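Local coordinates for glideosome-associated protein 50 (Plasmodium falciparum 3D7, PDB 3TGH), which belongs to the purple acid phosphatase family and serves in the glideosome complex of the inner membrane complex, supporting parasite gliding motility and host cell invasion, at residues M237-T249 against F290-L304. Numbering follows the deposited sequence.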
loop_
_atom_site.group_PDB
_atom_site.type_symbol
_atom_site.label_atom_id
_atom_site.label_comp_id
_atom_site.label_asym_id
_atom_site.label_seq_id
_atom_site.Cartn_x
_atom_site.Cartn_y
_atom_site.Cartn_z
ATOM N N MET A 237 -11.798 -7.400 2.200
ATOM C CA MET A 237 -10.716 -7.949 1.396
ATOM C C MET A 237 -11.298 -8.375 0.063
ATOM O O MET A 237 -12.431 -8.868 0.000
ATOM C CB MET A 237 -10.055 -9.133 2.112
ATOM C CG MET A 237 -9.309 -8.718 3.383
ATOM S SD MET A 237 -8.438 -10.066 4.243
ATOM C CE MET A 237 -9.735 -11.265 4.409
ATOM N N GLU A 238 -10.539 -8.173 -1.004
ATOM C CA GLU A 238 -10.981 -8.562 -2.338
ATOM C C GLU A 238 -9.818 -8.652 -3.314
ATOM O O GLU A 238 -8.804 -7.953 -3.161
ATOM C CB GLU A 238 -12.015 -7.558 -2.874
ATOM C CG GLU A 238 -12.467 -7.834 -4.321
ATOM C CD GLU A 238 -13.783 -7.173 -4.688
ATOM O OE1 GLU A 238 -14.040 -6.028 -4.253
ATOM O OE2 GLU A 238 -14.561 -7.802 -5.431
ATOM N N VAL A 239 -9.964 -9.519 -4.310
ATOM C CA VAL A 239 -9.116 -9.458 -5.488
ATOM C C VAL A 239 -9.982 -9.466 -6.755
ATOM O O VAL A 239 -10.854 -10.336 -6.939
ATOM C CB VAL A 239 -8.018 -10.564 -5.503
ATOM C CG1 VAL A 239 -8.608 -11.938 -5.275
ATOM C CG2 VAL A 239 -7.214 -10.508 -6.814
ATOM N N ILE A 240 -9.772 -8.441 -7.580
ATOM C CA ILE A 240 -10.377 -8.312 -8.899
ATOM C C ILE A 240 -9.249 -8.370 -9.915
ATOM O O ILE A 240 -8.290 -7.601 -9.817
ATOM C CB ILE A 240 -11.140 -6.981 -9.016
ATOM C CG1 ILE A 240 -12.419 -7.049 -8.174
ATOM C CG2 ILE A 240 -11.461 -6.650 -10.486
ATOM C CD1 ILE A 240 -13.097 -5.708 -7.953
ATOM N N GLU A 241 -9.331 -9.295 -10.867
ATOM C CA GLU A 241 -8.262 -9.452 -11.850
ATOM C C GLU A 241 -8.765 -9.114 -13.236
ATOM O O GLU A 241 -9.803 -9.622 -13.667
ATOM C CB GLU A 241 -7.669 -10.865 -11.830
ATOM C CG GLU A 241 -6.308 -10.932 -12.537
ATOM C CD GLU A 241 -5.709 -12.329 -12.593
ATOM O OE1 GLU A 241 -5.787 -13.067 -11.586
ATOM O OE2 GLU A 241 -5.142 -12.679 -13.654
ATOM N N ASP A 242 -8.010 -8.261 -13.926
ATOM C CA ASP A 242 -8.388 -7.737 -15.229
ATOM C C ASP A 242 -7.130 -7.379 -16.022
ATOM O O ASP A 242 -6.336 -6.550 -15.578
ATOM C CB ASP A 242 -9.269 -6.497 -15.044
ATOM C CG ASP A 242 -9.488 -5.726 -16.336
ATOM O OD1 ASP A 242 -10.178 -6.247 -17.238
ATOM O OD2 ASP A 242 -8.977 -4.588 -16.441
ATOM N N ASN A 243 -6.953 -8.016 -17.182
ATOM C CA ASN A 243 -5.826 -7.734 -18.084
ATOM C C ASN A 243 -4.452 -7.919 -17.421
ATOM O O ASN A 243 -3.576 -7.059 -17.538
ATOM C CB ASN A 243 -5.938 -6.316 -18.671
ATOM C CG ASN A 243 -7.261 -6.071 -19.400
ATOM O OD1 ASN A 243 -7.755 -4.941 -19.444
ATOM N ND2 ASN A 243 -7.831 -7.125 -19.980
ATOM N N ASP A 244 -4.284 -9.041 -16.721
ATOM C CA ASP A 244 -3.025 -9.390 -16.035
ATOM C C ASP A 244 -2.598 -8.378 -14.957
ATOM O O ASP A 244 -1.421 -8.306 -14.599
ATOM C CB ASP A 244 -1.885 -9.610 -17.046
ATOM C CG ASP A 244 -2.200 -10.702 -18.062
ATOM O OD1 ASP A 244 -2.520 -11.837 -17.644
ATOM O OD2 ASP A 244 -2.114 -10.426 -19.278
ATOM N N MET A 245 -3.555 -7.607 -14.444
ATOM C CA MET A 245 -3.329 -6.757 -13.281
ATOM C C MET A 245 -4.301 -7.168 -12.193
ATOM O O MET A 245 -5.496 -7.328 -12.452
ATOM C CB MET A 245 -3.540 -5.279 -13.618
ATOM C CG MET A 245 -3.115 -4.343 -12.488
ATOM S SD MET A 245 -3.424 -2.588 -12.775
ATOM C CE MET A 245 -2.883 -2.399 -14.475
ATOM N N ALA A 246 -3.784 -7.348 -10.983
ATOM C CA ALA A 246 -4.613 -7.661 -9.837
ATOM C C ALA A 246 -4.907 -6.385 -9.048
ATOM O O ALA A 246 -4.000 -5.642 -8.688
ATOM C CB ALA A 246 -3.937 -8.687 -8.946
ATOM N N HIS A 247 -6.185 -6.150 -8.783
ATOM C CA HIS A 247 -6.613 -5.089 -7.892
ATOM C C HIS A 247 -6.929 -5.743 -6.561
ATOM O O HIS A 247 -7.830 -6.576 -6.465
ATOM C CB HIS A 247 -7.847 -4.386 -8.461
ATOM C CG HIS A 247 -7.611 -3.749 -9.793
ATOM N ND1 HIS A 247 -7.400 -2.395 -9.942
ATOM C CD2 HIS A 247 -7.520 -4.285 -11.034
ATOM C CE1 HIS A 247 -7.207 -2.122 -11.220
ATOM N NE2 HIS A 247 -7.279 -3.252 -11.905
ATOM N N ILE A 248 -6.164 -5.395 -5.538
ATOM C CA ILE A 248 -6.330 -5.999 -4.238
ATOM C C ILE A 248 -6.829 -4.951 -3.265
ATOM O O ILE A 248 -6.194 -3.904 -3.102
ATOM C CB ILE A 248 -5.009 -6.583 -3.727
ATOM C CG1 ILE A 248 -4.553 -7.739 -4.626
ATOM C CG2 ILE A 248 -5.167 -7.034 -2.283
ATOM C CD1 ILE A 248 -3.193 -8.296 -4.261
ATOM N N THR A 249 -7.970 -5.231 -2.629
ATOM C CA THR A 249 -8.439 -4.432 -1.517
ATOM C C THR A 249 -8.047 -5.129 -0.218
ATOM O O THR A 249 -8.287 -6.335 -0.027
ATOM C CB THR A 249 -9.959 -4.224 -1.519
ATOM O OG1 THR A 249 -10.375 -3.732 -2.794
ATOM C CG2 THR A 249 -10.349 -3.221 -0.437
ATOM N N PHE A 290 -4.631 -14.125 1.577
ATOM C CA PHE A 290 -5.579 -13.340 2.358
ATOM C C PHE A 290 -5.860 -14.068 3.662
ATOM O O PHE A 290 -6.330 -15.203 3.651
ATOM C CB PHE A 290 -6.880 -13.149 1.581
ATOM C CG PHE A 290 -6.743 -12.254 0.391
ATOM C CD1 PHE A 290 -6.266 -12.749 -0.819
ATOM C CD2 PHE A 290 -7.086 -10.911 0.478
ATOM C CE1 PHE A 290 -6.128 -11.915 -1.921
ATOM C CE2 PHE A 290 -6.959 -10.073 -0.613
ATOM C CZ PHE A 290 -6.483 -10.573 -1.819
ATOM N N VAL A 291 -5.577 -13.406 4.778
ATOM C CA VAL A 291 -5.686 -14.009 6.097
ATOM C C VAL A 291 -6.844 -13.392 6.861
ATOM O O VAL A 291 -6.948 -12.164 6.969
ATOM C CB VAL A 291 -4.389 -13.815 6.916
ATOM C CG1 VAL A 291 -4.524 -14.470 8.277
ATOM C CG2 VAL A 291 -3.191 -14.375 6.154
ATOM N N SER A 292 -7.724 -14.249 7.367
ATOM C CA SER A 292 -8.850 -13.828 8.184
ATOM C C SER A 292 -8.527 -13.974 9.665
ATOM O O SER A 292 -8.053 -15.024 10.104
ATOM C CB SER A 292 -10.104 -14.652 7.846
ATOM O OG SER A 292 -11.088 -14.495 8.845
ATOM N N SER A 293 -8.827 -12.927 10.431
ATOM C CA SER A 293 -8.625 -12.908 11.881
ATOM C C SER A 293 -9.609 -13.791 12.651
ATOM O O SER A 293 -9.483 -13.935 13.869
ATOM C CB SER A 293 -8.749 -11.478 12.413
ATOM O OG SER A 293 -10.085 -11.004 12.310
ATOM N N LYS A 294 -10.587 -14.365 11.957
ATOM C CA LYS A 294 -11.580 -15.220 12.609
ATOM C C LYS A 294 -10.864 -16.344 13.354
ATOM O O LYS A 294 -11.099 -16.552 14.543
ATOM C CB LYS A 294 -12.569 -15.792 11.587
ATOM C CG LYS A 294 -13.978 -15.988 12.128
ATOM C CD LYS A 294 -14.868 -14.780 11.847
ATOM C CE LYS A 294 -15.453 -14.827 10.445
ATOM N NZ LYS A 294 -16.542 -13.835 10.271
ATOM N N LYS A 295 -9.980 -17.055 12.657
ATOM C CA LYS A 295 -9.112 -18.053 13.301
ATOM C C LYS A 295 -7.710 -18.124 12.690
ATOM O O LYS A 295 -7.038 -19.153 12.769
ATOM C CB LYS A 295 -9.788 -19.430 13.319
ATOM C CG LYS A 295 -10.472 -19.848 12.023
ATOM C CD LYS A 295 -11.193 -21.196 12.179
ATOM C CE LYS A 295 -12.398 -21.109 13.123
ATOM N NZ LYS A 295 -13.064 -22.431 13.320
ATOM N N GLY A 296 -7.260 -17.013 12.108
ATOM C CA GLY A 296 -5.918 -16.929 11.527
ATOM C C GLY A 296 -5.727 -17.840 10.332
ATOM O O GLY A 296 -4.637 -18.342 10.094
ATOM N N GLU A 297 -6.798 -18.043 9.577
ATOM C CA GLU A 297 -6.795 -18.946 8.437
ATOM C C GLU A 297 -6.586 -18.175 7.130
ATOM O O GLU A 297 -7.152 -17.093 6.936
ATOM C CB GLU A 297 -8.133 -19.698 8.426
ATOM C CG GLU A 297 -8.411 -20.597 7.236
ATOM C CD GLU A 297 -9.674 -21.431 7.443
ATOM O OE1 GLU A 297 -9.749 -22.161 8.460
ATOM O OE2 GLU A 297 -10.592 -21.355 6.598
ATOM N N VAL A 298 -5.757 -18.730 6.245
ATOM C CA VAL A 298 -5.632 -18.237 4.882
ATOM C C VAL A 298 -6.904 -18.663 4.147
ATOM O O VAL A 298 -7.135 -19.860 3.945
ATOM C CB VAL A 298 -4.385 -18.814 4.171
ATOM C CG1 VAL A 298 -4.349 -18.379 2.720
ATOM C CG2 VAL A 298 -3.103 -18.386 4.897
ATOM N N ILE A 299 -7.741 -17.691 3.790
ATOM C CA ILE A 299 -9.038 -17.993 3.179
ATOM C C ILE A 299 -9.047 -17.834 1.661
ATOM O O ILE A 299 -10.018 -18.220 0.999
ATOM C CB ILE A 299 -10.193 -17.196 3.828
ATOM C CG1 ILE A 299 -9.959 -15.685 3.769
ATOM C CG2 ILE A 299 -10.380 -17.646 5.275
ATOM C CD1 ILE A 299 -11.199 -14.873 4.132
ATOM N N TYR A 300 -7.969 -17.285 1.106
ATOM C CA TYR A 300 -7.797 -17.246 -0.343
ATOM C C TYR A 300 -6.335 -17.049 -0.712
ATOM O O TYR A 300 -5.632 -16.264 -0.076
ATOM C CB TYR A 300 -8.633 -16.128 -0.976
ATOM C CG TYR A 300 -8.716 -16.237 -2.488
ATOM C CD1 TYR A 300 -9.516 -17.204 -3.093
ATOM C CD2 TYR A 300 -7.985 -15.386 -3.310
ATOM C CE1 TYR A 300 -9.585 -17.319 -4.477
ATOM C CE2 TYR A 300 -8.051 -15.491 -4.693
ATOM C CZ TYR A 300 -8.848 -16.453 -5.269
ATOM O OH TYR A 300 -8.900 -16.550 -6.637
ATOM N N THR A 301 -5.896 -17.758 -1.750
ATOM C CA THR A 301 -4.553 -17.595 -2.286
ATOM C C THR A 301 -4.644 -17.228 -3.762
ATOM O O THR A 301 -5.199 -17.985 -4.563
ATOM C CB THR A 301 -3.725 -18.871 -2.112
ATOM O OG1 THR A 301 -3.701 -19.224 -0.724
ATOM C CG2 THR A 301 -2.300 -18.661 -2.604
ATOM N N HIS A 302 -4.130 -16.049 -4.100
ATOM C CA HIS A 302 -4.124 -15.564 -5.475
ATOM C C HIS A 302 -2.709 -15.654 -6.030
ATOM O O HIS A 302 -1.753 -15.252 -5.373
ATOM C CB HIS A 302 -4.612 -14.117 -5.542
ATOM C CG HIS A 302 -4.603 -13.553 -6.926
ATOM N ND1 HIS A 302 -3.617 -12.701 -7.376
ATOM C CD2 HIS A 302 -5.436 -13.752 -7.974
ATOM C CE1 HIS A 302 -3.856 -12.385 -8.636
ATOM N NE2 HIS A 302 -4.954 -13.007 -9.022
ATOM N N LYS A 303 -2.581 -16.173 -7.245
ATOM C CA LYS A 303 -1.283 -16.309 -7.896
ATOM C C LYS A 303 -1.283 -15.552 -9.217
ATOM O O LYS A 303 -2.168 -15.748 -10.063
ATOM C CB LYS A 303 -0.942 -17.783 -8.121
ATOM C CG LYS A 303 -0.829 -18.583 -6.822
ATOM C CD LYS A 303 -0.544 -20.058 -7.059
ATOM C CE LYS A 303 -0.367 -20.793 -5.732
ATOM N NZ LYS A 303 -0.309 -22.271 -5.901
ATOM N N LEU A 304 -0.296 -14.677 -9.377
ATOM C CA LEU A 304 -0.108 -13.914 -10.598
ATOM C C LEU A 304 1.250 -14.292 -11.197
ATOM O O LEU A 304 2.271 -14.228 -10.512
ATOM C CB LEU A 304 -0.173 -12.414 -10.281
ATOM C CG LEU A 304 -0.376 -11.465 -11.464
ATOM C CD1 LEU A 304 -1.796 -11.578 -11.999
ATOM C CD2 LEU A 304 -0.076 -10.034 -11.072
HETATM O O HOH W 1 -3.501 -14.937 -12.275
#
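Phe290 pushes its ring in among Met237, Val239 and Ile248, where two beta-hairpins from the two seven-stranded sheets of the calcineurin-like sandwich pack face to face. Strands 237-242 and 290-292 run nearly antiparallel (158°), their axes 8.9 Å apart. Phe290 CZ lies 3.8 Å from Ile248 CG2 and also near Val239 CB, while CD2 meets Met237 CB. The extended chi2 of Met237 carries SD to the edge of this ring, 5.5 Å from the centroid of Phe290, a Met-aromatic contact; SD also passes beside the carbonyl O of Val291. Past the turn, Ile299 sets CD1 against Met237 CE, which the bend at chi3 (-52°) turns that way. Tyr300 comes next, with CE2 3.6 Å from Val239 CG1; Phe269, on the strand beside 237-242, stacks on the Tyr300 ring. With chi1 at 52° pointing CG1 to the tyrosine, Val239 CG2 sits almost over the middle of the His302 ring, a CH-pi contact 3.9 Å from the centroid. Ala246 CB adds a contact at CE1 of the histidine. His302 NE2 then donates to Glu241 OE1 at 2.7 Å, nearly in its own ring plane but from above the carboxylate plane, the two planes being 85° apart. A water lies between the same OE1 and Lys303 O, within hydrogen-bonding distance of both, and Leu304 CD1 packs on the Glu241 carboxylate. The sandwich interface is thus oily around Phe290 and polar at the Glu241 end, where the short, straight bond fixes the imidazole's rotation and the carboxylate would probably favour a protonated His302.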